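Local coordinates for Rho guanyl nucleotide exchange factor (Rom2), putative (Aspergillus fumigatus Af293, PDB 5O51), which probably acts as a guanine-nucleotide exchange factor for Rho-type GTPases, this chain being its CNH domain, a seven-bladed beta-propeller, at residues 68-71 with 76-79; 33-38 with 42-47; 71-76 with 123-128; 25-30 with 313-318. One frame throughout, in Å; residues are numbered along the deposited sequence.

Interaction 1 of 4, residues 68-71 with 76-79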
# COMPACT_ATOMS: atom_id res chain seq x y z
N ILE A 68 4.49 -4.89 -5.44
CA ILE A 68 5.70 -4.39 -6.04
C ILE A 68 6.06 -3.00 -5.46
O ILE A 68 5.17 -2.17 -5.18
CB ILE A 68 5.57 -4.35 -7.57
CG1 ILE A 68 6.92 -4.29 -8.24
CG2 ILE A 68 4.66 -3.22 -8.09
CD1 ILE A 68 6.84 -4.69 -9.72
N ASP A 69 7.34 -2.77 -5.26
CA ASP A 69 7.88 -1.50 -4.73
C ASP A 69 9.36 -1.37 -5.12
O ASP A 69 9.91 -2.24 -5.87
CB ASP A 69 7.74 -1.48 -3.22
CG ASP A 69 7.53 -0.05 -2.64
OD1 ASP A 69 7.85 0.99 -3.29
OD2 ASP A 69 7.05 -0.00 -1.50
N THR A 70 9.98 -0.27 -4.68
CA THR A 70 11.42 0.03 -4.91
C THR A 70 12.12 0.47 -3.63
O THR A 70 11.45 0.91 -2.74
CB THR A 70 11.66 1.23 -5.86
OG1 THR A 70 10.84 2.34 -5.45
CG2 THR A 70 11.38 0.87 -7.32
N LEU A 71 13.46 0.34 -3.57
CA LEU A 71 14.38 1.12 -2.69
C LEU A 71 15.27 1.91 -3.60
O LEU A 71 16.27 1.40 -4.08
CB LEU A 71 15.31 0.20 -1.89
CG LEU A 71 14.86 -0.31 -0.53
CD1 LEU A 71 13.69 -1.20 -0.78
CD2 LEU A 71 15.99 -1.09 0.19
N LEU A 76 17.14 -1.04 -6.00
CA LEU A 76 16.48 -2.35 -5.90
C LEU A 76 14.99 -2.27 -6.24
O LEU A 76 14.22 -1.39 -5.73
CB LEU A 76 16.65 -2.99 -4.52
CG LEU A 76 18.06 -3.34 -4.09
CD1 LEU A 76 18.06 -3.97 -2.71
CD2 LEU A 76 18.76 -4.23 -5.08
N LEU A 77 14.57 -3.19 -7.12
CA LEU A 77 13.18 -3.51 -7.32
C LEU A 77 12.75 -4.67 -6.40
O LEU A 77 13.33 -5.73 -6.43
CB LEU A 77 12.92 -3.83 -8.79
CG LEU A 77 11.48 -4.11 -9.17
CD1 LEU A 77 10.63 -2.85 -9.20
CD2 LEU A 77 11.48 -4.80 -10.56
N LEU A 78 11.71 -4.45 -5.59
CA LEU A 78 11.12 -5.48 -4.68
C LEU A 78 9.80 -6.06 -5.24
O LEU A 78 8.83 -5.31 -5.61
CB LEU A 78 10.86 -4.87 -3.33
CG LEU A 78 12.05 -4.13 -2.67
CD1 LEU A 78 11.54 -3.48 -1.38
CD2 LEU A 78 13.16 -5.15 -2.37
N VAL A 79 9.78 -7.40 -5.38
CA VAL A 79 8.67 -8.10 -6.05
C VAL A 79 8.13 -9.27 -5.21
O VAL A 79 8.88 -10.17 -4.88
CB VAL A 79 9.15 -8.63 -7.41
CG1 VAL A 79 8.09 -9.49 -8.10
CG2 VAL A 79 9.55 -7.45 -8.29
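Asp69 and Leu78 form a hydrogen-bonded antiparallel pair: Leu78 N donates a hydrogen bond to Asp69 O at 2.9 Å, and Asp69 N returns the bond to Leu78 O at 3.0 Å. Leu71 and Leu76 make the next such pair. Leu71 N meets Leu76 O at 2.9 Å, while the return bond from Leu76 N to Leu71 O is longer, 3.2 Å. Between the two pairs, Thr70 CA leans on Leu76 O at 3.2 Å as a CA-H...O contact. The carboxylate of Asp69 turns back to its own strand, where OD1 accepts the N-H of Thr70 at 2.8 Å; OD1 is met on its anti side, 31° out of the carboxylate plane, and the bond stays within strand 68-71. On the face of Ile68, Thr70, Leu77 and Val79, Ile68 CG1 touches Leu77 CD1 and Val79 CG2, both at 4.1 Å; with CG1 anti to N (chi1 -161°), the Ile68 chain lies alongside Val79. The other face carries Asp69, Leu71, Leu76 and Leu78; Leu78 packs on Phe116 and Ala118 of the next blade, Leu71 on Ala118. Backbone bonds thus hold the innermost hairpin of a propeller blade together, and its mostly apolar side chains serve the blades on either side.

Interaction 2 of 4, residues 33-38 with 42-47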
# COMPACT_ATOMS: atom_id res chain seq x y z
N LYS A 33 8.45 6.86 -15.20
CA LYS A 33 7.97 5.56 -15.70
C LYS A 33 7.12 4.79 -14.67
O LYS A 33 7.29 4.92 -13.42
CB LYS A 33 9.18 4.69 -16.14
CG LYS A 33 10.11 5.28 -17.25
CD LYS A 33 11.27 4.31 -17.42
CE LYS A 33 12.22 4.60 -18.58
NZ LYS A 33 12.63 6.02 -18.57
N LEU A 34 6.25 3.92 -15.20
CA LEU A 34 5.37 3.08 -14.38
C LEU A 34 5.70 1.62 -14.56
O LEU A 34 5.75 1.13 -15.70
CB LEU A 34 3.93 3.28 -14.84
CG LEU A 34 3.41 4.70 -14.73
CD1 LEU A 34 2.00 4.77 -15.33
CD2 LEU A 34 3.46 5.21 -13.31
N VAL A 35 5.86 0.90 -13.46
CA VAL A 35 6.09 -0.52 -13.51
C VAL A 35 4.84 -1.29 -12.97
O VAL A 35 4.41 -1.09 -11.80
CB VAL A 35 7.35 -0.86 -12.68
CG1 VAL A 35 7.62 -2.36 -12.63
CG2 VAL A 35 8.58 -0.09 -13.22
N TYR A 36 4.30 -2.18 -13.80
CA TYR A 36 3.02 -2.92 -13.57
C TYR A 36 3.28 -4.37 -13.26
O TYR A 36 4.05 -5.05 -13.98
CB TYR A 36 2.13 -2.95 -14.83
CG TYR A 36 1.78 -1.59 -15.46
CD1 TYR A 36 0.70 -0.85 -15.03
CD2 TYR A 36 2.58 -1.04 -16.42
CE1 TYR A 36 0.37 0.36 -15.67
CE2 TYR A 36 2.31 0.19 -17.02
CZ TYR A 36 1.21 0.89 -16.65
OH TYR A 36 0.99 2.12 -17.27
N GLY A 37 2.60 -4.90 -12.23
CA GLY A 37 2.63 -6.36 -11.91
C GLY A 37 1.25 -6.99 -12.22
O GLY A 37 0.19 -6.44 -11.88
N THR A 38 1.29 -8.08 -12.97
CA THR A 38 0.07 -8.88 -13.29
C THR A 38 0.26 -10.38 -12.97
O THR A 38 1.33 -10.83 -12.51
CB THR A 38 -0.17 -8.78 -14.77
OG1 THR A 38 0.82 -9.63 -15.44
CG2 THR A 38 -0.02 -7.30 -15.26
N ILE A 42 5.68 -8.69 -15.52
CA ILE A 42 5.96 -7.31 -15.13
C ILE A 42 6.26 -6.53 -16.42
O ILE A 42 7.05 -6.98 -17.32
CB ILE A 42 7.09 -7.27 -14.12
CG1 ILE A 42 6.66 -7.98 -12.83
CG2 ILE A 42 7.49 -5.82 -13.72
CD1 ILE A 42 7.80 -8.23 -11.88
N PHE A 43 5.63 -5.35 -16.53
CA PHE A 43 5.74 -4.46 -17.71
C PHE A 43 6.19 -3.07 -17.27
O PHE A 43 5.95 -2.66 -16.09
CB PHE A 43 4.41 -4.38 -18.43
CG PHE A 43 3.84 -5.72 -18.96
CD1 PHE A 43 3.10 -6.57 -18.13
CD2 PHE A 43 4.02 -6.09 -20.30
CE1 PHE A 43 2.61 -7.79 -18.62
CE2 PHE A 43 3.51 -7.29 -20.81
CZ PHE A 43 2.78 -8.13 -19.97
N ILE A 44 6.81 -2.32 -18.19
CA ILE A 44 7.18 -0.90 -17.97
C ILE A 44 6.71 -0.05 -19.11
O ILE A 44 6.75 -0.49 -20.28
CB ILE A 44 8.69 -0.73 -17.72
CG1 ILE A 44 9.07 0.71 -17.41
CG2 ILE A 44 9.58 -1.19 -18.87
CD1 ILE A 44 10.36 0.80 -16.61
N SER A 45 6.18 1.15 -18.80
CA SER A 45 5.85 2.17 -19.81
C SER A 45 6.37 3.53 -19.28
O SER A 45 6.77 3.65 -18.13
CB SER A 45 4.33 2.33 -20.06
OG SER A 45 3.70 2.84 -18.89
N GLU A 46 6.28 4.52 -20.15
CA GLU A 46 6.60 5.93 -19.85
C GLU A 46 5.33 6.55 -19.35
O GLU A 46 4.26 6.37 -19.96
CB GLU A 46 7.00 6.72 -21.11
CG GLU A 46 8.19 6.17 -21.88
CD GLU A 46 9.53 6.61 -21.35
OE1 GLU A 46 9.68 7.80 -20.98
OE2 GLU A 46 10.46 5.76 -21.31
N ARG A 47 5.46 7.31 -18.28
CA ARG A 47 4.36 8.10 -17.75
C ARG A 47 3.89 9.16 -18.71
O ARG A 47 2.72 9.48 -18.68
CB ARG A 47 4.76 8.76 -16.43
CG ARG A 47 3.70 9.69 -15.79
CD ARG A 47 2.37 8.97 -15.46
NE ARG A 47 1.34 9.88 -14.90
CZ ARG A 47 0.55 10.68 -15.62
NH1 ARG A 47 0.62 10.71 -16.96
NH2 ARG A 47 -0.36 11.45 -15.02
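Strands 33-38 and 42-46 pair as an antiparallel beta hairpin in the middle of a four-stranded sheet, between strand 22-28 and strand 57-61. Leu34 with Ser45 and Tyr36 with Phe43 are the hydrogen-bonded pairs, each closed by two backbone bonds; Tyr36 N to Phe43 O is the shortest, at 2.9 Å. Val35 with Ile44 is a non-hydrogen-bonded pair whose side chains share a face with Ile42. There Val35 stands between two isoleucines: CG1 (chi1 177°, anti to N) meets Ile42 CG2 at 3.6 Å, and CG2, beside N, meets Ile44 CD1 at 3.9 Å. Such a sheet is one blade of the CNH beta-propeller, and this face turns to the next blade, where Val35 lies on Ile68 and Ile42 on Val65. On the opposite face, with Leu34, Phe43 and Ser45, the Tyr36 ring slants back toward the start of its strand; Tyr36 OH and Ser45 OG, 3.2 Å apart, share a hydrogen bond at the ring edge that helps to hold the phenol end. Phe16 meets the same ring. Lys33 and Glu46 lie side by side, pointing the same way, Glu46 bent at chi2 (-84°); Lys33 NZ is 3.5 Å from Glu46 OE2, a long salt bridge, while Lys33 CD rests on Ile44 CD1 at 3.7 Å. Arg47 turns its guanidinium to another blade, where NH2 forms a salt bridge with Glu316.

Interaction 3 of 4, residues 71-76 with 123-128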
# COMPACT_ATOMS: atom_id res chain seq x y z
N LEU A 71 13.46 0.34 -3.57
CA LEU A 71 14.38 1.12 -2.69
C LEU A 71 15.27 1.91 -3.60
O LEU A 71 16.27 1.40 -4.08
CB LEU A 71 15.31 0.20 -1.89
CG LEU A 71 14.86 -0.31 -0.53
CD1 LEU A 71 13.69 -1.20 -0.78
CD2 LEU A 71 15.99 -1.09 0.19
N GLU A 72 14.93 3.15 -3.87
CA GLU A 72 15.56 3.87 -4.99
C GLU A 72 17.04 4.20 -4.66
O GLU A 72 17.89 4.26 -5.57
CB GLU A 72 14.72 5.13 -5.36
CG GLU A 72 14.98 5.72 -6.76
CD GLU A 72 13.89 5.39 -7.81
OE1 GLU A 72 13.65 4.20 -8.07
OE2 GLU A 72 13.31 6.32 -8.44
N GLU A 73 17.32 4.34 -3.37
CA GLU A 73 18.65 4.68 -2.87
C GLU A 73 19.65 3.56 -3.15
O GLU A 73 20.84 3.87 -3.40
CB GLU A 73 18.59 5.00 -1.35
CG GLU A 73 19.92 5.27 -0.67
CD GLU A 73 20.59 6.57 -1.12
OE1 GLU A 73 20.00 7.65 -0.92
OE2 GLU A 73 21.71 6.50 -1.66
N TYR A 74 19.16 2.31 -3.10
CA TYR A 74 19.93 1.07 -3.36
C TYR A 74 19.68 0.45 -4.74
O TYR A 74 20.10 -0.67 -5.02
CB TYR A 74 19.58 0.06 -2.28
CG TYR A 74 20.12 0.53 -0.99
CD1 TYR A 74 19.41 1.40 -0.20
CD2 TYR A 74 21.40 0.17 -0.60
CE1 TYR A 74 19.94 1.88 0.99
CE2 TYR A 74 21.95 0.63 0.58
CZ TYR A 74 21.22 1.49 1.38
OH TYR A 74 21.75 1.94 2.56
N GLN A 75 18.95 1.17 -5.58
CA GLN A 75 18.61 0.71 -6.91
C GLN A 75 18.08 -0.75 -6.91
O GLN A 75 18.51 -1.56 -7.72
CB GLN A 75 19.81 0.92 -7.84
CG GLN A 75 20.17 2.42 -8.06
CD GLN A 75 19.09 3.14 -8.88
OE1 GLN A 75 18.99 2.99 -10.12
NE2 GLN A 75 18.22 3.86 -8.18
N LEU A 76 17.14 -1.04 -6.00
CA LEU A 76 16.48 -2.35 -5.90
C LEU A 76 14.99 -2.27 -6.24
O LEU A 76 14.22 -1.39 -5.73
CB LEU A 76 16.65 -2.99 -4.52
CG LEU A 76 18.06 -3.34 -4.09
CD1 LEU A 76 18.06 -3.97 -2.71
CD2 LEU A 76 18.76 -4.23 -5.08
N GLY A 123 17.61 2.07 13.26
CA GLY A 123 18.69 2.51 12.34
C GLY A 123 18.69 1.80 10.99
O GLY A 123 17.86 0.91 10.73
N ARG A 124 19.61 2.20 10.12
CA ARG A 124 19.53 1.88 8.67
C ARG A 124 18.13 2.21 8.12
O ARG A 124 17.40 3.01 8.71
CB ARG A 124 19.94 0.42 8.37
CG ARG A 124 21.44 0.16 8.50
CD ARG A 124 21.84 -0.04 9.95
NE ARG A 124 21.04 -1.14 10.53
CZ ARG A 124 20.49 -1.16 11.74
NH1 ARG A 124 20.60 -0.14 12.59
NH2 ARG A 124 19.81 -2.24 12.12
N HIS A 125 17.77 1.67 6.96
CA HIS A 125 16.37 1.64 6.58
C HIS A 125 15.99 0.34 5.90
O HIS A 125 16.84 -0.35 5.42
CB HIS A 125 15.95 2.90 5.83
CG HIS A 125 16.63 3.13 4.52
ND1 HIS A 125 16.45 2.29 3.44
CD2 HIS A 125 17.37 4.17 4.07
CE1 HIS A 125 17.07 2.80 2.39
NE2 HIS A 125 17.63 3.94 2.75
N LEU A 126 14.69 0.02 5.88
CA LEU A 126 14.22 -1.36 6.09
C LEU A 126 13.17 -1.91 5.15
O LEU A 126 12.53 -1.16 4.43
CB LEU A 126 13.70 -1.47 7.52
CG LEU A 126 14.71 -1.20 8.63
CD1 LEU A 126 13.95 -1.20 9.94
CD2 LEU A 126 15.84 -2.22 8.67
N VAL A 127 13.03 -3.24 5.15
CA VAL A 127 12.00 -3.99 4.43
C VAL A 127 11.38 -5.04 5.41
O VAL A 127 12.12 -5.82 5.94
CB VAL A 127 12.62 -4.75 3.22
CG1 VAL A 127 11.58 -5.53 2.44
CG2 VAL A 127 13.33 -3.81 2.27
N CYS A 128 10.06 -5.06 5.62
CA CYS A 128 9.40 -6.12 6.43
C CYS A 128 8.57 -7.00 5.57
O CYS A 128 7.84 -6.49 4.72
CB CYS A 128 8.44 -5.60 7.50
SG CYS A 128 9.00 -4.11 8.27
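Tyr74 and His125 bring together a tight turn and the segment 123-128, with no backbone bonds between them; Leu71 CA and Val127 CA, the nearest pair of CA atoms, are 9.1 Å apart. Segment 71-76 links two strands of one blade, and Gln75 and Leu76 both face Leu71 in a G1 beta bulge, Gln75 having positive phi and psi. The Gln75 side chain folds back over the turn, its NE2 bonding in plane to a lone pair of Glu72 O at 2.7 Å. On the facing segment, His125 CG sits between its backbone N and carbonyl carbon (chi1 64°), which carries the imidazole out toward the turn. His125 CE1 comes to 3.3 Å from Tyr74 CE1, at the edge of the tyrosine ring. The ring centroids are 5.4 Å apart with planes at 79°, the rings meeting obliquely. At the imidazole edge Glu73 CG approaches His125 NE2 to 4.3 Å, whereas the Glu73 carboxylate stays farther off. Deeper in, Leu71 CD1 touches Val127 CG2 at 4.0 Å, and Val127 also packs on Leu78. An aromatic contact at the more exposed end and an aliphatic one in the interior join the inner hairpin of one propeller blade to strand 125-132 of the next, the blade-to-blade packing of the CNH beta-propeller.

Interaction 4 of 4, residues 25-30 with 313-318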
# COMPACT_ATOMS: atom_id res chain seq x y z
N LEU A 25 1.32 -1.72 -8.91
CA LEU A 25 2.07 -0.77 -9.71
C LEU A 25 2.98 0.04 -8.79
O LEU A 25 2.60 0.31 -7.63
CB LEU A 25 1.07 0.11 -10.52
CG LEU A 25 1.53 1.35 -11.31
CD1 LEU A 25 0.54 1.72 -12.40
CD2 LEU A 25 1.67 2.59 -10.44
N VAL A 26 4.16 0.41 -9.28
CA VAL A 26 4.99 1.42 -8.61
C VAL A 26 5.64 2.32 -9.66
O VAL A 26 6.06 1.84 -10.72
CB VAL A 26 6.06 0.79 -7.71
CG1 VAL A 26 7.04 -0.07 -8.54
CG2 VAL A 26 6.84 1.85 -6.92
N PRO A 27 5.69 3.66 -9.40
CA PRO A 27 6.38 4.59 -10.30
C PRO A 27 7.87 4.54 -10.01
O PRO A 27 8.24 4.24 -8.92
CB PRO A 27 5.76 5.97 -9.94
CG PRO A 27 5.21 5.81 -8.58
CD PRO A 27 4.72 4.37 -8.54
N VAL A 28 8.72 4.73 -11.02
CA VAL A 28 10.19 4.77 -10.80
C VAL A 28 10.71 5.96 -11.61
O VAL A 28 9.94 6.60 -12.34
CB VAL A 28 10.93 3.46 -11.25
CG1 VAL A 28 10.31 2.26 -10.57
CG2 VAL A 28 10.85 3.27 -12.75
N ASP A 29 12.01 6.25 -11.47
CA ASP A 29 12.67 7.26 -12.30
C ASP A 29 12.00 8.60 -12.10
O ASP A 29 11.55 9.24 -13.06
CB ASP A 29 12.61 6.86 -13.80
CG ASP A 29 13.96 6.45 -14.37
OD1 ASP A 29 14.74 7.38 -14.76
OD2 ASP A 29 14.22 5.22 -14.47
N GLY A 30 11.89 8.99 -10.84
CA GLY A 30 11.17 10.20 -10.45
C GLY A 30 9.76 10.29 -10.96
O GLY A 30 9.29 11.40 -11.23
N SER A 313 1.13 9.17 -4.20
CA SER A 313 2.36 10.01 -3.97
C SER A 313 1.97 11.49 -3.89
O SER A 313 0.82 11.85 -4.19
CB SER A 313 3.36 9.82 -5.12
OG SER A 313 2.91 10.42 -6.36
N THR A 314 2.95 12.37 -3.62
CA THR A 314 2.67 13.82 -3.56
C THR A 314 2.17 14.28 -4.91
O THR A 314 1.42 15.23 -4.96
CB THR A 314 3.94 14.65 -3.13
OG1 THR A 314 4.88 14.62 -4.20
CG2 THR A 314 4.64 14.02 -1.93
N ARG A 315 2.56 13.58 -5.99
CA ARG A 315 2.13 13.86 -7.39
C ARG A 315 0.64 13.54 -7.67
O ARG A 315 -0.10 14.38 -8.19
CB ARG A 315 2.94 13.02 -8.43
CG ARG A 315 4.45 12.99 -8.34
CD ARG A 315 5.10 12.10 -9.43
NE ARG A 315 5.42 10.73 -8.96
CZ ARG A 315 6.40 10.41 -8.10
NH1 ARG A 315 7.18 11.35 -7.58
NH2 ARG A 315 6.59 9.13 -7.73
N GLU A 316 0.23 12.30 -7.37
CA GLU A 316 -1.06 11.81 -7.82
C GLU A 316 -1.44 10.54 -7.11
O GLU A 316 -0.64 9.95 -6.41
CB GLU A 316 -1.02 11.56 -9.35
CG GLU A 316 0.16 10.71 -9.79
CD GLU A 316 0.35 10.61 -11.31
OE1 GLU A 316 -0.53 11.05 -12.09
OE2 GLU A 316 1.38 10.04 -11.73
N ILE A 317 -2.68 10.15 -7.26
CA ILE A 317 -3.16 8.83 -6.83
C ILE A 317 -3.47 8.05 -8.08
O ILE A 317 -4.31 8.46 -8.88
CB ILE A 317 -4.44 8.96 -5.97
CG1 ILE A 317 -4.15 9.87 -4.80
CG2 ILE A 317 -4.92 7.58 -5.50
CD1 ILE A 317 -5.39 10.50 -4.19
N LEU A 318 -2.79 6.92 -8.25
CA LEU A 318 -3.05 6.01 -9.36
C LEU A 318 -3.96 4.84 -8.89
O LEU A 318 -3.76 4.26 -7.78
CB LEU A 318 -1.71 5.50 -9.91
CG LEU A 318 -0.73 6.57 -10.40
CD1 LEU A 318 0.62 6.02 -10.76
CD2 LEU A 318 -1.37 7.22 -11.62
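Ser313 OG is approached by two backbone amides of its own turn, Arg315 N at 3.2 Å and Glu316 N at 3.4 Å, both weak bonds, while Arg315 reaches across to Pro27 and Gly30. The turn is closed more firmly by Ser313 N, which bonds to Glu316 O at 2.9 Å. Ser313 OG also lies over one face of the Arg315 guanidinium, and Gly30 O lies over the opposite face, offset toward the rim; Gly30 O remains 4.2 Å from Arg315 NH1, without a hydrogen bond. Pro27 comes in at the guanidinium edge, its CG 3.7 Å from Arg315 NH2. A bend at chi3 (-97°) turns the outer part of the arginine chain toward the proline. Farther into the protein the contact becomes wholly apolar. Leu25 CD2 meets Leu318 CD1 at 3.6 Å, the two side chains crossing at about a right angle; Leu25 CG is anti to its N (chi1 171°), and Leu318 CG lies beside its own N. Tyr36 and Leu310 add to the packing on Leu25, and Leu34 to that on Leu318. This is the interface in the CNH propeller between the blade of strand 22-28 and the closing blade, in which N-terminal strand 8-12 completes C-terminal strands 307-312, 317-323 and 327-333.

From the N terminus, strand 22-28 opens interaction 4, which closes only at 313-318 and so encloses the other three. Interaction 2 comes first inside that long loop, a local hairpin whose strand 33-38 is bonded to strand 22-28 in the same blade. Interaction 1 follows as the inner hairpin of the next blade; Ile68 packs there on Val35 of interaction 2 and on the backbone of Leu25 and Val26 of interaction 4. Interaction 3 starts at Leu71, where interaction 1 turns, and reaches strand 125-132 of a third blade. Successive blades are thus joined locally by interaction 3, while interaction 4 packs the blade of strand 22-28 against the blade shared by the two ends of the chain.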